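Local coordinates for beta-glucuronidase (uncultured Clostridium sp., PDB 6U7J), which probably catalyses the hydrolysis of beta-D-glucuronides, including estrogen glucuronides in the gut, as a family 2 glycosyl hydrolase, at residues W412-E417 with E430-Y435; G447-D452 with D456-F461. One frame throughout, in Å; residues are numbered along the deposited sequence.

Contact 1 (W412-E417 with E430-Y435); sequences WSITNE and EEVTKY
Ile414 reaches the helix because its CG1 branch sits between the backbone N and the carbonyl carbon (chi1 62°) and then runs on extended (chi2 163°). This carries CD1 out to Val432 and Thr433. On the helix, Val432 turns CG1 anti to its backbone N (chi1 175°). Ile414 CD1 lies 3.8 Å from Val432 CG1, and the two side chains run antiparallel alongside one another. Ile414 CD1 is also 3.6 Å from Thr433 CG2, and here the side chains meet at a slant. One terminal methyl thus touches one methyl from each of two consecutive helix residues. No hydrogen bond joins the segments. The contact is the strand-to-helix packing of a beta-alpha-beta unit, made by strand 409-416, helix 424-439 and strand 445-449 in the TIM barrel domain. Ile414 points outward from the barrel strand into the layer between sheet and helices. Thr433 keeps its hydroxyl off this apolar patch: OG1 bonds back to the helix carbonyl of Phe429. Phe429 packs on Ile414 as well, while Val432 also touches Leu389 and Leu396 of the preceding helix 386-403.

Contact 2 (G447-D452 with D456-F461); sequences GTMNVD and DKISQF
Met449 meets the loop 456-461 through its sulfur and terminal methyl. SD lies 3.1 Å from Asp456 OD1, and the Met449 chain lies nearly perpendicular to the Asp456 side chain. SD is also 3.4 Å from Ser459 OG. Met449 CE lies 3.8 Å from Ile458 CD1 and 3.7 Å from Ser459 OG, so the methyl packs on an apolar and a polar neighbour. The Met449 chain is bent at both chi2 (-74°) and chi3 (106°). The bends turn SD to the Asp456 carboxylate and bring CE beside Ile458, with Ser459 OG near both. Further along, Val451 CG2 packs 3.9 Å from Asp456 CA. Between the backbones, Asp456 N gives a weak bond to Asp452 O, close to where the chain turns back.

The carboxylate of Asp456 is positioned by its own loop. OD1 accepts from Ile458 N at 3.3 Å, from well above the carboxylate plane, in an Asx turn. OD2 accepts from Ser459 N at 3.0 Å, on the syn side and near the plane, at the start of the 3-10 segment 459-461. Ser420 adds a hydroxyl bond to OD1. A water takes the link back to the strand: it donates to Gly447 O and lies 3.1 Å from Ser459 OG. Outside, Trp494 of helix 480-498 touches both Met449 and Asp456, and Ile458 rests on Ser425 and Phe429 of helix 424-439.

The N-H and hydroxyl donors would probably stabilise the buried carboxylate's negative charge. Separately, Asp456 OD1 lies nearly opposite the Met449 CG-SD bond (CG-SD...OD1 about 150°), consistent with a weak sulfur-oxygen attraction.

How the contacts relate
Contact 1 and contact 2 follow one another along the chain of the TIM barrel domain, with centres about 11 Å apart. Strands 409-416 and 445-449 are parallel neighbours in the barrel sheet. At their ends Thr448 O lies 3.0 Å from Glu417 N, a probable hydrogen bond. Thr448 OG1 is 2.8 Å from Asn416 OD1, also a probable hydrogen bond, and Arg338 reaches the same amide oxygen. On the outer side Glu430 CB packs 3.5 Å from Phe461 CZ. Asn416-Glu417 matches the Asn-Glu pair that carries the acid/base glutamate in family 2 enzymes, so the strand junction probably borders the active site.

Contact 1 (W412-E417 with E430-Y435)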
loop_
_atom_site.group_PDB
_atom_site.type_symbol
_atom_site.label_atom_id
_atom_site.label_comp_id
_atom_site.label_asym_id
_atom_site.label_seq_id
_atom_site.Cartn_x
_atom_site.Cartn_y
_atom_site.Cartn_z
ATOM N N TRP B 412 21.259 12.889 31.352
ATOM C CA TRP B 412 19.932 12.572 31.865
ATOM C C TRP B 412 18.952 13.588 31.308
ATOM O O TRP B 412 19.191 14.793 31.404
ATOM C CB TRP B 412 19.854 12.616 33.399
ATOM C CG TRP B 412 20.867 11.785 34.139
ATOM C CD1 TRP B 412 21.902 12.249 34.874
ATOM C CD2 TRP B 412 20.915 10.353 34.237
ATOM N NE1 TRP B 412 22.618 11.205 35.402
ATOM C CE2 TRP B 412 22.036 10.028 35.029
ATOM C CE3 TRP B 412 20.132 9.313 33.717
ATOM C CZ2 TRP B 412 22.399 8.712 35.318
ATOM C CZ3 TRP B 412 20.492 8.005 34.000
ATOM C CH2 TRP B 412 21.614 7.715 34.798
ATOM N N SER B 413 17.847 13.110 30.746
ATOM C CA SER B 413 16.736 13.980 30.412
ATOM C C SER B 413 15.646 13.752 31.443
ATOM O O SER B 413 15.219 12.614 31.650
ATOM C CB SER B 413 16.203 13.721 29.002
ATOM O OG SER B 413 14.947 14.346 28.848
ATOM N N ILE B 414 15.192 14.831 32.081
ATOM C CA ILE B 414 14.319 14.713 33.243
ATOM C C ILE B 414 12.859 14.913 32.901
ATOM O O ILE B 414 12.002 14.718 33.782
ATOM C CB ILE B 414 14.726 15.712 34.346
ATOM C CG1 ILE B 414 14.571 17.135 33.827
ATOM C CG2 ILE B 414 16.160 15.436 34.800
ATOM C CD1 ILE B 414 14.537 18.179 34.921
ATOM N N THR B 415 12.547 15.307 31.663
ATOM C CA THR B 415 11.186 15.595 31.246
ATOM C C THR B 415 11.152 15.768 29.731
ATOM O O THR B 415 12.135 16.189 29.107
ATOM C CB THR B 415 10.637 16.852 31.943
ATOM O OG1 THR B 415 9.248 17.003 31.653
ATOM C CG2 THR B 415 11.374 18.103 31.493
ATOM N N ASN B 416 10.014 15.426 29.146
ATOM C CA ASN B 416 9.781 15.649 27.728
ATOM C C ASN B 416 8.571 16.555 27.577
ATOM O O ASN B 416 7.462 16.187 27.986
ATOM C CB ASN B 416 9.583 14.330 26.974
ATOM C CG ASN B 416 9.300 14.547 25.505
ATOM O OD1 ASN B 416 10.216 14.733 24.701
ATOM N ND2 ASN B 416 8.026 14.531 25.149
ATOM N N GLU B 417 8.801 17.754 27.045
ATOM C CA GLU B 417 7.745 18.679 26.657
ATOM C C GLU B 417 6.752 19.034 27.794
ATOM O O GLU B 417 5.574 18.924 27.644
ATOM C CB GLU B 417 6.966 18.121 25.471
ATOM C CG GLU B 417 7.793 17.970 24.183
ATOM C CD GLU B 417 6.924 17.716 22.933
ATOM O OE1 GLU B 417 5.757 17.290 23.064
ATOM O OE2 GLU B 417 7.417 17.942 21.813
ATOM N N GLU B 430 13.288 23.302 39.186
ATOM C CA GLU B 430 14.479 23.618 39.967
ATOM C C GLU B 430 14.708 22.571 41.040
ATOM O O GLU B 430 15.844 22.116 41.246
ATOM C CB GLU B 430 14.366 24.993 40.615
ATOM C CG GLU B 430 15.690 25.431 41.214
ATOM C CD GLU B 430 15.560 26.637 42.111
ATOM O OE1 GLU B 430 16.586 27.312 42.354
ATOM O OE2 GLU B 430 14.433 26.908 42.574
ATOM N N GLU B 431 13.637 22.174 41.734
ATOM C CA GLU B 431 13.736 21.075 42.683
ATOM C C GLU B 431 14.217 19.803 41.995
ATOM O O GLU B 431 15.156 19.148 42.463
ATOM C CB GLU B 431 12.385 20.854 43.357
ATOM C CG GLU B 431 12.290 21.478 44.736
ATOM C CD GLU B 431 13.444 21.051 45.631
ATOM O OE1 GLU B 431 13.521 19.849 45.976
ATOM O OE2 GLU B 431 14.286 21.913 45.964
ATOM N N VAL B 432 13.595 19.445 40.864
ATOM C CA VAL B 432 13.961 18.199 40.195
ATOM C C VAL B 432 15.417 18.241 39.761
ATOM O O VAL B 432 16.173 17.289 39.979
ATOM C CB VAL B 432 13.033 17.914 38.999
ATOM C CG1 VAL B 432 13.512 16.672 38.256
ATOM C CG2 VAL B 432 11.612 17.704 39.453
ATOM N N THR B 433 15.835 19.352 39.146
ATOM C CA THR B 433 17.200 19.421 38.625
ATOM C C THR B 433 18.225 19.372 39.755
ATOM O O THR B 433 19.230 18.658 39.660
ATOM C CB THR B 433 17.392 20.685 37.789
ATOM O OG1 THR B 433 16.823 21.805 38.479
ATOM C CG2 THR B 433 16.724 20.540 36.443
ATOM N N LYS B 434 17.977 20.105 40.840
ATOM C CA LYS B 434 18.884 20.048 41.982
ATOM C C LYS B 434 18.991 18.635 42.537
ATOM O O LYS B 434 20.082 18.195 42.919
ATOM C CB LYS B 434 18.421 21.020 43.061
ATOM C CG LYS B 434 18.938 22.433 42.828
ATOM C CD LYS B 434 18.157 23.487 43.595
ATOM C CE LYS B 434 17.511 22.915 44.831
ATOM N NZ LYS B 434 18.539 22.466 45.812
ATOM N N TYR B 435 17.883 17.889 42.545
ATOM C CA TYR B 435 17.928 16.538 43.106
ATOM C C TYR B 435 18.777 15.595 42.254
ATOM O O TYR B 435 19.534 14.783 42.798
ATOM C CB TYR B 435 16.517 15.975 43.270
ATOM C CG TYR B 435 16.526 14.612 43.910
ATOM C CD1 TYR B 435 16.280 13.464 43.159
ATOM C CD2 TYR B 435 16.821 14.465 45.269
ATOM C CE1 TYR B 435 16.301 12.205 43.749
ATOM C CE2 TYR B 435 16.846 13.209 45.868
ATOM C CZ TYR B 435 16.582 12.085 45.102
ATOM O OH TYR B 435 16.616 10.845 45.687
#

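Contact 2 (G447-D452 with D456-F461)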
loop_
_atom_site.group_PDB
_atom_site.type_symbol
_atom_site.label_atom_id
_atom_site.label_comp_id
_atom_site.label_asym_id
_atom_site.label_seq_id
_atom_site.Cartn_x
_atom_site.Cartn_y
_atom_site.Cartn_z
ATOM N N GLY B 447 16.235 18.546 29.479
ATOM C CA GLY B 447 14.833 18.224 29.274
ATOM C C GLY B 447 14.438 18.895 27.975
ATOM O O GLY B 447 15.049 19.890 27.576
ATOM N N THR B 448 13.441 18.336 27.293
ATOM C CA THR B 448 13.120 18.826 25.964
ATOM C C THR B 448 11.975 19.828 26.011
ATOM O O THR B 448 11.033 19.699 26.796
ATOM C CB THR B 448 12.757 17.693 24.998
ATOM O OG1 THR B 448 11.481 17.141 25.362
ATOM C CG2 THR B 448 13.825 16.619 25.020
ATOM N N MET B 449 12.058 20.810 25.119
ATOM C CA MET B 449 11.145 21.938 25.066
ATOM C C MET B 449 10.170 21.794 23.915
ATOM O O MET B 449 10.548 21.389 22.811
ATOM C CB MET B 449 11.915 23.249 24.864
ATOM C CG MET B 449 12.821 23.640 26.009
ATOM S SD MET B 449 11.827 24.225 27.369
ATOM C CE MET B 449 11.957 22.812 28.470
ATOM N N ASN B 450 8.928 22.195 24.158
ATOM C CA ASN B 450 8.026 22.505 23.060
ATOM C C ASN B 450 7.412 23.899 23.131
ATOM O O ASN B 450 7.020 24.412 22.082
ATOM C CB ASN B 450 6.903 21.462 22.968
ATOM C CG ASN B 450 5.785 21.749 23.917
ATOM O OD1 ASN B 450 5.956 21.648 25.129
ATOM N ND2 ASN B 450 4.634 22.139 23.386
ATOM N N VAL B 451 7.331 24.539 24.309
ATOM C CA VAL B 451 6.751 25.882 24.431
ATOM C C VAL B 451 7.655 26.888 23.728
ATOM O O VAL B 451 8.816 26.589 23.432
ATOM C CB VAL B 451 6.550 26.302 25.900
ATOM C CG1 VAL B 451 5.671 25.309 26.666
ATOM C CG2 VAL B 451 7.897 26.482 26.588
ATOM N N ASP B 452 7.140 28.095 23.484
ATOM C CA ASP B 452 7.912 29.125 22.797
ATOM C C ASP B 452 9.101 29.567 23.650
ATOM O O ASP B 452 9.019 29.619 24.883
ATOM C CB ASP B 452 7.019 30.326 22.462
ATOM C CG ASP B 452 5.852 29.961 21.534
ATOM O OD1 ASP B 452 6.048 29.130 20.616
ATOM O OD2 ASP B 452 4.738 30.513 21.712
ATOM N N ASP B 456 9.470 30.016 27.854
ATOM C CA ASP B 456 10.072 28.979 28.680
ATOM C C ASP B 456 10.620 29.582 29.963
ATOM O O ASP B 456 11.129 30.707 29.978
ATOM C CB ASP B 456 11.209 28.258 27.950
ATOM C CG ASP B 456 11.910 27.246 28.849
ATOM O OD1 ASP B 456 11.194 26.436 29.470
ATOM O OD2 ASP B 456 13.152 27.269 28.968
ATOM N N LYS B 457 10.535 28.810 31.046
ATOM C CA LYS B 457 10.998 29.291 32.335
ATOM C C LYS B 457 11.890 28.302 33.074
ATOM O O LYS B 457 12.184 28.533 34.249
ATOM C CB LYS B 457 9.797 29.682 33.199
ATOM C CG LYS B 457 9.142 30.983 32.722
ATOM C CD LYS B 457 7.858 31.290 33.453
ATOM C CE LYS B 457 7.152 32.459 32.809
ATOM N NZ LYS B 457 6.816 32.171 31.381
ATOM N N ILE B 458 12.362 27.229 32.426
ATOM C CA ILE B 458 13.104 26.206 33.160
ATOM C C ILE B 458 14.440 25.827 32.524
ATOM O O ILE B 458 15.286 25.212 33.184
ATOM C CB ILE B 458 12.249 24.936 33.359
ATOM C CG1 ILE B 458 12.095 24.156 32.045
ATOM C CG2 ILE B 458 10.895 25.278 33.966
ATOM C CD1 ILE B 458 11.565 22.720 32.254
ATOM N N SER B 459 14.668 26.183 31.260
ATOM C CA SER B 459 15.864 25.665 30.598
ATOM C C SER B 459 17.151 26.233 31.181
ATOM O O SER B 459 18.220 25.644 30.965
ATOM C CB SER B 459 15.829 25.927 29.089
ATOM O OG SER B 459 14.953 25.011 28.450
ATOM N N GLN B 460 17.083 27.346 31.922
ATOM C CA GLN B 460 18.279 27.850 32.593
ATOM C C GLN B 460 18.882 26.823 33.552
ATOM O O GLN B 460 20.076 26.909 33.857
ATOM C CB GLN B 460 17.969 29.145 33.346
ATOM C CG GLN B 460 16.999 28.980 34.516
ATOM C CD GLN B 460 15.548 29.073 34.069
ATOM O OE1 GLN B 460 15.261 29.046 32.872
ATOM N NE2 GLN B 460 14.628 29.179 35.024
ATOM N N PHE B 461 18.098 25.845 34.019
ATOM C CA PHE B 461 18.609 24.841 34.944
ATOM C C PHE B 461 19.377 23.721 34.254
ATOM O O PHE B 461 19.997 22.909 34.948
ATOM C CB PHE B 461 17.461 24.228 35.762
ATOM C CG PHE B 461 16.638 25.246 36.520
ATOM C CD1 PHE B 461 17.242 26.169 37.354
ATOM C CD2 PHE B 461 15.260 25.276 36.394
ATOM C CE1 PHE B 461 16.485 27.109 38.045
ATOM C CE2 PHE B 461 14.499 26.210 37.087
ATOM C CZ PHE B 461 15.116 27.128 37.913
HETATM O O HOH W 1 16.148 22.413 27.238
#